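Local coordinates for protein pyroglutamyl-peptidase I (Fervidobacterium islandicum, PDB 6LTQ) that probably removes N-terminal pyroglutamyl residues from peptides, as a cysteine peptidase of the pyroglutamyl-peptidase I family from a thermophilic keratin-degrading bacterium, at residues L18-E23 against L53-S58; V65-Y70 against Y160-H165. All coordinates share one frame; numbering follows the deposited sequence.

Contact 1 (L18-E23 against L53-S58)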
loop_
_atom_site.group_PDB
_atom_site.type_symbol
_atom_site.label_atom_id
_atom_site.label_comp_id
_atom_site.label_asym_id
_atom_site.label_seq_id
_atom_site.Cartn_x
_atom_site.Cartn_y
_atom_site.Cartn_z
ATOM N N LEU D 18 -10.905 32.717 0.297
ATOM C CA LEU D 18 -12.075 31.858 0.166
ATOM C C LEU D 18 -11.659 30.445 0.558
ATOM O O LEU D 18 -10.774 29.860 -0.078
ATOM C CB LEU D 18 -12.629 31.886 -1.253
ATOM C CG LEU D 18 -13.746 30.885 -1.509
ATOM C CD1 LEU D 18 -14.921 31.115 -0.547
ATOM C CD2 LEU D 18 -14.215 30.916 -2.970
ATOM N N LEU D 19 -12.242 29.938 1.643
ATOM C CA LEU D 19 -12.022 28.580 2.132
ATOM C C LEU D 19 -13.248 27.744 1.817
ATOM O O LEU D 19 -14.349 28.046 2.295
ATOM C CB LEU D 19 -11.746 28.583 3.636
ATOM C CG LEU D 19 -11.451 27.233 4.281
ATOM C CD1 LEU D 19 -10.044 26.748 3.839
ATOM C CD2 LEU D 19 -11.540 27.365 5.794
ATOM N N THR D 20 -13.075 26.704 1.005
ATOM C CA THR D 20 -14.208 25.886 0.602
ATOM C C THR D 20 -14.043 24.449 1.074
ATOM O O THR D 20 -12.925 23.956 1.265
ATOM C CB THR D 20 -14.409 25.913 -0.925
ATOM O OG1 THR D 20 -13.352 25.188 -1.559
ATOM C CG2 THR D 20 -14.399 27.349 -1.443
ATOM N N GLY D 21 -15.182 23.776 1.248
ATOM C CA GLY D 21 -15.227 22.366 1.520
ATOM C C GLY D 21 -16.326 21.755 0.646
ATOM O O GLY D 21 -16.987 22.474 -0.103
ATOM N N PHE D 22 -16.490 20.454 0.780
ATOM C CA PHE D 22 -17.504 19.730 0.023
ATOM C C PHE D 22 -18.451 18.995 0.959
ATOM O O PHE D 22 -18.082 18.591 2.069
ATOM C CB PHE D 22 -16.869 18.738 -0.935
ATOM C CG PHE D 22 -16.254 19.390 -2.143
ATOM C CD1 PHE D 22 -17.046 19.801 -3.203
ATOM C CD2 PHE D 22 -14.885 19.610 -2.208
ATOM C CE1 PHE D 22 -16.488 20.404 -4.312
ATOM C CE2 PHE D 22 -14.316 20.210 -3.327
ATOM C CZ PHE D 22 -15.113 20.605 -4.379
ATOM N N GLU D 23 -19.681 18.822 0.482
ATOM C CA GLU D 23 -20.678 18.029 1.172
ATOM C C GLU D 23 -20.275 16.552 1.188
ATOM O O GLU D 23 -19.390 16.130 0.437
ATOM C CB GLU D 23 -22.034 18.224 0.489
ATOM C CG GLU D 23 -22.405 19.698 0.422
ATOM C CD GLU D 23 -23.734 19.991 -0.274
ATOM O OE1 GLU D 23 -24.285 19.102 -0.961
ATOM O OE2 GLU D 23 -24.225 21.131 -0.123
ATOM N N LEU D 53 -17.310 28.598 2.187
ATOM C CA LEU D 53 -18.335 28.133 1.264
ATOM C C LEU D 53 -18.270 26.618 1.175
ATOM O O LEU D 53 -17.188 26.062 0.973
ATOM C CB LEU D 53 -18.138 28.777 -0.113
ATOM C CG LEU D 53 -19.062 28.232 -1.197
ATOM C CD1 LEU D 53 -20.495 28.652 -0.885
ATOM C CD2 LEU D 53 -18.651 28.820 -2.536
ATOM N N ILE D 54 -19.415 25.959 1.325
ATOM C CA ILE D 54 -19.528 24.521 1.125
ATOM C C ILE D 54 -20.092 24.275 -0.268
ATOM O O ILE D 54 -21.128 24.844 -0.640
ATOM C CB ILE D 54 -20.408 23.870 2.202
ATOM C CG1 ILE D 54 -19.866 24.183 3.595
ATOM C CG2 ILE D 54 -20.492 22.367 1.983
ATOM C CD1 ILE D 54 -18.457 23.707 3.813
ATOM N N LEU D 55 -19.407 23.445 -1.043
ATOM C CA LEU D 55 -19.802 23.168 -2.417
ATOM C C LEU D 55 -20.479 21.818 -2.532
ATOM O O LEU D 55 -20.151 20.877 -1.795
ATOM C CB LEU D 55 -18.573 23.194 -3.336
ATOM C CG LEU D 55 -17.821 24.514 -3.328
ATOM C CD1 LEU D 55 -16.475 24.344 -4.040
ATOM C CD2 LEU D 55 -18.640 25.624 -3.996
ATOM N N PRO D 56 -21.415 21.682 -3.464
ATOM C CA PRO D 56 -22.000 20.371 -3.720
ATOM C C PRO D 56 -21.029 19.498 -4.500
ATOM O O PRO D 56 -20.266 19.969 -5.343
ATOM C CB PRO D 56 -23.232 20.695 -4.572
ATOM C CG PRO D 56 -22.834 21.940 -5.293
ATOM C CD PRO D 56 -21.979 22.727 -4.347
ATOM N N VAL D 57 -21.110 18.204 -4.242
ATOM C CA VAL D 57 -20.338 17.246 -5.015
ATOM C C VAL D 57 -21.152 16.938 -6.265
ATOM O O VAL D 57 -21.850 15.920 -6.351
ATOM C CB VAL D 57 -20.012 15.996 -4.186
ATOM C CG1 VAL D 57 -19.179 15.010 -5.017
ATOM C CG2 VAL D 57 -19.268 16.415 -2.897
ATOM N N SER D 58 -21.060 17.833 -7.243
ATOM C CA SER D 58 -21.884 17.776 -8.446
ATOM C C SER D 58 -21.084 18.356 -9.600
ATOM O O SER D 58 -20.587 19.478 -9.501
ATOM C CB SER D 58 -23.194 18.567 -8.260
ATOM O OG SER D 58 -23.727 19.016 -9.498
HETATM O O HOH W 1 -23.626 17.421 -3.009
#
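Leu55 N donates to Gly21 O over 2.8 Å with an N-H...O angle of 169°, the straightest of four backbone bonds between 18-23 and 53-58, where strands 15-22 and 48-55 run parallel. The others run from Leu53 N to Leu19 O, from Gly21 N to Leu53 O and, at 3.1 Å, from Glu23 N to Leu55 O, the last carrying the pairing one residue past the end of strand 15-22. There a water donates to Glu23 OE1 at 2.7 Å and accepts from Val57 N, joining carboxylate and main chain. Glu23 CG also lies 3.6 Å from Ile54 CG2. On the sheet face that carries Thr20, Phe22, Leu53 and Leu55, the Phe22 ring crosses Leu55 obliquely, CE1 lying 3.6 Å from Leu55 CB. Phe22 CG is anti to the carbonyl carbon (chi1 -75°), which brings the ring alongside Leu55, while Pro56 O lies at the ring edge, in its plane. Phe22 CB meets Val57 CG2 at 3.9 Å. Were Phe22 an alanine, the ring's contact with Leu55 CB would be lost, and a gap beside Leu55 and Val159 is likely to open. These two strands and helix 32-40 form a beta-alpha-beta unit; that helix covers Leu19 and Ile54, whereas helix 59-72 packs on Leu18, Leu53 and Leu55, and Val159 of helix 158-170 reaches Phe22 and Leu55. Strand 77-83 pairs with strand 15-22, and its His80 hydrogen-bonds Thr20 OG1.

Contact 2 (V65-Y70 against Y160-H165)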
loop_
_atom_site.group_PDB
_atom_site.type_symbol
_atom_site.label_atom_id
_atom_site.label_comp_id
_atom_site.label_asym_id
_atom_site.label_seq_id
_atom_site.Cartn_x
_atom_site.Cartn_y
_atom_site.Cartn_z
ATOM N N VAL D 65 -22.076 27.055 -8.286
ATOM C CA VAL D 65 -22.082 27.639 -6.946
ATOM C C VAL D 65 -20.795 28.415 -6.709
ATOM O O VAL D 65 -20.823 29.546 -6.218
ATOM C CB VAL D 65 -22.291 26.553 -5.874
ATOM C CG1 VAL D 65 -22.160 27.147 -4.481
ATOM C CG2 VAL D 65 -23.641 25.848 -6.054
ATOM N N LEU D 66 -19.644 27.838 -7.082
ATOM C CA LEU D 66 -18.373 28.545 -6.899
ATOM C C LEU D 66 -18.307 29.798 -7.759
ATOM O O LEU D 66 -17.830 30.846 -7.306
ATOM C CB LEU D 66 -17.184 27.626 -7.226
ATOM C CG LEU D 66 -15.786 28.258 -7.089
ATOM C CD1 LEU D 66 -15.491 28.728 -5.662
ATOM C CD2 LEU D 66 -14.666 27.307 -7.560
ATOM N N GLU D 67 -18.726 29.696 -9.025
ATOM C CA GLU D 67 -18.725 30.877 -9.881
ATOM C C GLU D 67 -19.651 31.945 -9.317
ATOM O O GLU D 67 -19.309 33.133 -9.310
ATOM C CB GLU D 67 -19.139 30.509 -11.308
ATOM C CG GLU D 67 -19.187 31.697 -12.277
ATOM C CD GLU D 67 -17.878 32.470 -12.350
ATOM O OE1 GLU D 67 -16.808 31.889 -12.079
ATOM O OE2 GLU D 67 -17.914 33.670 -12.688
ATOM N N GLU D 68 -20.808 31.522 -8.794
ATOM C CA GLU D 68 -21.763 32.466 -8.226
ATOM C C GLU D 68 -21.134 33.220 -7.068
ATOM O O GLU D 68 -21.321 34.435 -6.934
ATOM C CB GLU D 68 -23.011 31.699 -7.764
ATOM C CG GLU D 68 -24.081 32.495 -7.013
ATOM C CD GLU D 68 -25.207 31.604 -6.444
ATOM O OE1 GLU D 68 -24.917 30.569 -5.790
ATOM O OE2 GLU D 68 -26.394 31.936 -6.660
ATOM N N TYR D 69 -20.314 32.531 -6.267
ATOM C CA TYR D 69 -19.622 33.216 -5.180
ATOM C C TYR D 69 -18.530 34.116 -5.720
ATOM O O TYR D 69 -18.345 35.234 -5.227
ATOM C CB TYR D 69 -19.026 32.233 -4.173
ATOM C CG TYR D 69 -18.745 32.903 -2.845
ATOM C CD1 TYR D 69 -17.582 33.643 -2.636
ATOM C CD2 TYR D 69 -19.670 32.831 -1.811
ATOM C CE1 TYR D 69 -17.341 34.279 -1.415
ATOM C CE2 TYR D 69 -19.443 33.459 -0.599
ATOM C CZ TYR D 69 -18.283 34.182 -0.401
ATOM O OH TYR D 69 -18.073 34.803 0.821
ATOM N N TYR D 70 -17.782 33.645 -6.724
ATOM C CA TYR D 70 -16.762 34.508 -7.309
ATOM C C TYR D 70 -17.388 35.766 -7.903
ATOM O O TYR D 70 -16.776 36.843 -7.833
ATOM C CB TYR D 70 -15.947 33.769 -8.382
ATOM C CG TYR D 70 -14.780 32.926 -7.889
ATOM C CD1 TYR D 70 -13.896 33.387 -6.908
ATOM C CD2 TYR D 70 -14.563 31.667 -8.427
ATOM C CE1 TYR D 70 -12.830 32.595 -6.470
ATOM C CE2 TYR D 70 -13.506 30.873 -7.998
ATOM C CZ TYR D 70 -12.644 31.336 -7.026
ATOM O OH TYR D 70 -11.603 30.521 -6.618
ATOM N N TYR D 160 -10.618 22.778 -8.618
ATOM C CA TYR D 160 -9.250 23.276 -8.633
ATOM C C TYR D 160 -8.902 23.853 -10.001
ATOM O O TYR D 160 -8.347 24.950 -10.099
ATOM C CB TYR D 160 -8.266 22.151 -8.262
ATOM C CG TYR D 160 -6.899 22.586 -7.812
ATOM C CD1 TYR D 160 -6.639 23.895 -7.453
ATOM C CD2 TYR D 160 -5.847 21.650 -7.715
ATOM C CE1 TYR D 160 -5.376 24.291 -7.023
ATOM C CE2 TYR D 160 -4.587 22.028 -7.287
ATOM C CZ TYR D 160 -4.348 23.338 -6.938
ATOM O OH TYR D 160 -3.099 23.692 -6.503
ATOM N N TYR D 161 -9.186 23.101 -11.063
ATOM C CA TYR D 161 -8.875 23.591 -12.404
ATOM C C TYR D 161 -9.670 24.851 -12.709
ATOM O O TYR D 161 -9.130 25.826 -13.247
ATOM C CB TYR D 161 -9.153 22.511 -13.447
ATOM C CG TYR D 161 -8.800 22.948 -14.860
ATOM C CD1 TYR D 161 -9.733 23.609 -15.661
ATOM C CD2 TYR D 161 -7.535 22.703 -15.393
ATOM C CE1 TYR D 161 -9.418 24.021 -16.940
ATOM C CE2 TYR D 161 -7.217 23.100 -16.688
ATOM C CZ TYR D 161 -8.162 23.760 -17.460
ATOM O OH TYR D 161 -7.837 24.175 -18.757
ATOM N N TYR D 162 -10.948 24.857 -12.331
ATOM C CA TYR D 162 -11.781 26.035 -12.569
ATOM C C TYR D 162 -11.151 27.282 -11.958
ATOM O O TYR D 162 -11.028 28.317 -12.623
ATOM C CB TYR D 162 -13.193 25.802 -12.020
ATOM C CG TYR D 162 -14.144 26.921 -12.418
ATOM C CD1 TYR D 162 -14.249 28.076 -11.652
ATOM C CD2 TYR D 162 -14.899 26.830 -13.581
ATOM C CE1 TYR D 162 -15.099 29.105 -12.033
ATOM C CE2 TYR D 162 -15.749 27.843 -13.966
ATOM C CZ TYR D 162 -15.845 28.977 -13.191
ATOM O OH TYR D 162 -16.693 29.983 -13.590
ATOM N N SER D 163 -10.702 27.195 -10.697
ATOM C CA SER D 163 -10.139 28.368 -10.039
ATOM C C SER D 163 -8.808 28.782 -10.648
ATOM O O SER D 163 -8.554 29.981 -10.825
ATOM C CB SER D 163 -9.969 28.130 -8.525
ATOM O OG SER D 163 -11.234 28.078 -7.871
ATOM N N LEU D 164 -7.928 27.818 -10.965
ATOM C CA LEU D 164 -6.654 28.211 -11.553
ATOM C C LEU D 164 -6.847 28.758 -12.969
ATOM O O LEU D 164 -6.125 29.673 -13.377
ATOM C CB LEU D 164 -5.668 27.029 -11.539
ATOM C CG LEU D 164 -5.035 26.691 -10.165
ATOM C CD1 LEU D 164 -4.248 25.340 -10.216
ATOM C CD2 LEU D 164 -4.109 27.765 -9.688
ATOM N N HIS D 165 -7.808 28.219 -13.723
ATOM C CA HIS D 165 -8.095 28.758 -15.052
ATOM C C HIS D 165 -8.711 30.153 -14.968
ATOM O O HIS D 165 -8.283 31.072 -15.675
ATOM C CB HIS D 165 -9.025 27.831 -15.818
ATOM C CG HIS D 165 -9.367 28.337 -17.185
ATOM N ND1 HIS D 165 -8.404 28.649 -18.123
ATOM C CD2 HIS D 165 -10.561 28.597 -17.769
ATOM C CE1 HIS D 165 -8.992 29.070 -19.230
ATOM N NE2 HIS D 165 -10.302 29.050 -19.041
#
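Two neighbouring helices of this alpha/beta fold, 59-72 and 158-170, meet through two polar pairs, Glu67 with Tyr162 and Tyr70 with Ser163, with Leu66 packed beside them. Tyr162 OH donates to Glu67 OE1 in a very short hydrogen bond of 2.4 Å, a distance whose exact value is doubtful. The glutamate comes to the edge of the phenol ring, OE1 in the ring plane, and the carboxylate is turned 62° from that plane. A bend at chi2 (56°) folds the carboxylate back toward the tyrosine hydroxyl, which also lies 3.4 Å from Glu67 CB. Arg166, one turn after Tyr162 on helix 158-170, forms a salt bridge to the same OE1; this second grip is likely to stabilise the carboxylate's negative charge. The segment axes stay 11.4 Å apart and run roughly parallel, 30° between them, as helices on one side of a predominantly parallel sheet can, and the glutamate and the tyrosines span most of the distance. Tyr70 OH and Ser163 OG share a hydrogen bond of 2.8 Å, with Ser163 OG in the plane of the tyrosine ring, at its edge. Ser163 OG is hydrogen-bonded as well to His80 NE2 of strand 77-83, so this buried hydroxyl ties both helices to the sheet beneath. Leu66 CD2 lies 3.5 Å from Ser163 OG and 4.2 Å from Tyr162 CD1, its side chain sliding past that of Tyr162 in the opposite direction.

Contact 1 and contact 2 lie 11 Å apart, centre to centre, and touch directly: helix 59-72, which follows strand 48-55, packs on the strand pair. Leu18 CD2 meets Leu66 CD1 at 3.7 Å, and Leu53 CD2 approaches Tyr69 CB at 3.8 Å. His80 connects them, its ND1 bonded to Thr20 OG1 and its NE2 to Ser163 OG. Cys156, found as cysteinesulfonic acid and probably the nucleophile of this peptidase family, lies just before helix 158-170, which carries 160-165 of contact 2. Ile155, beside the cysteine, touches Phe22 and Val57, bringing contact 1 close to the probable active site. The Tyr162 side chain is about 4 Å from a bound glycerol, probably from the crystallisation liquor.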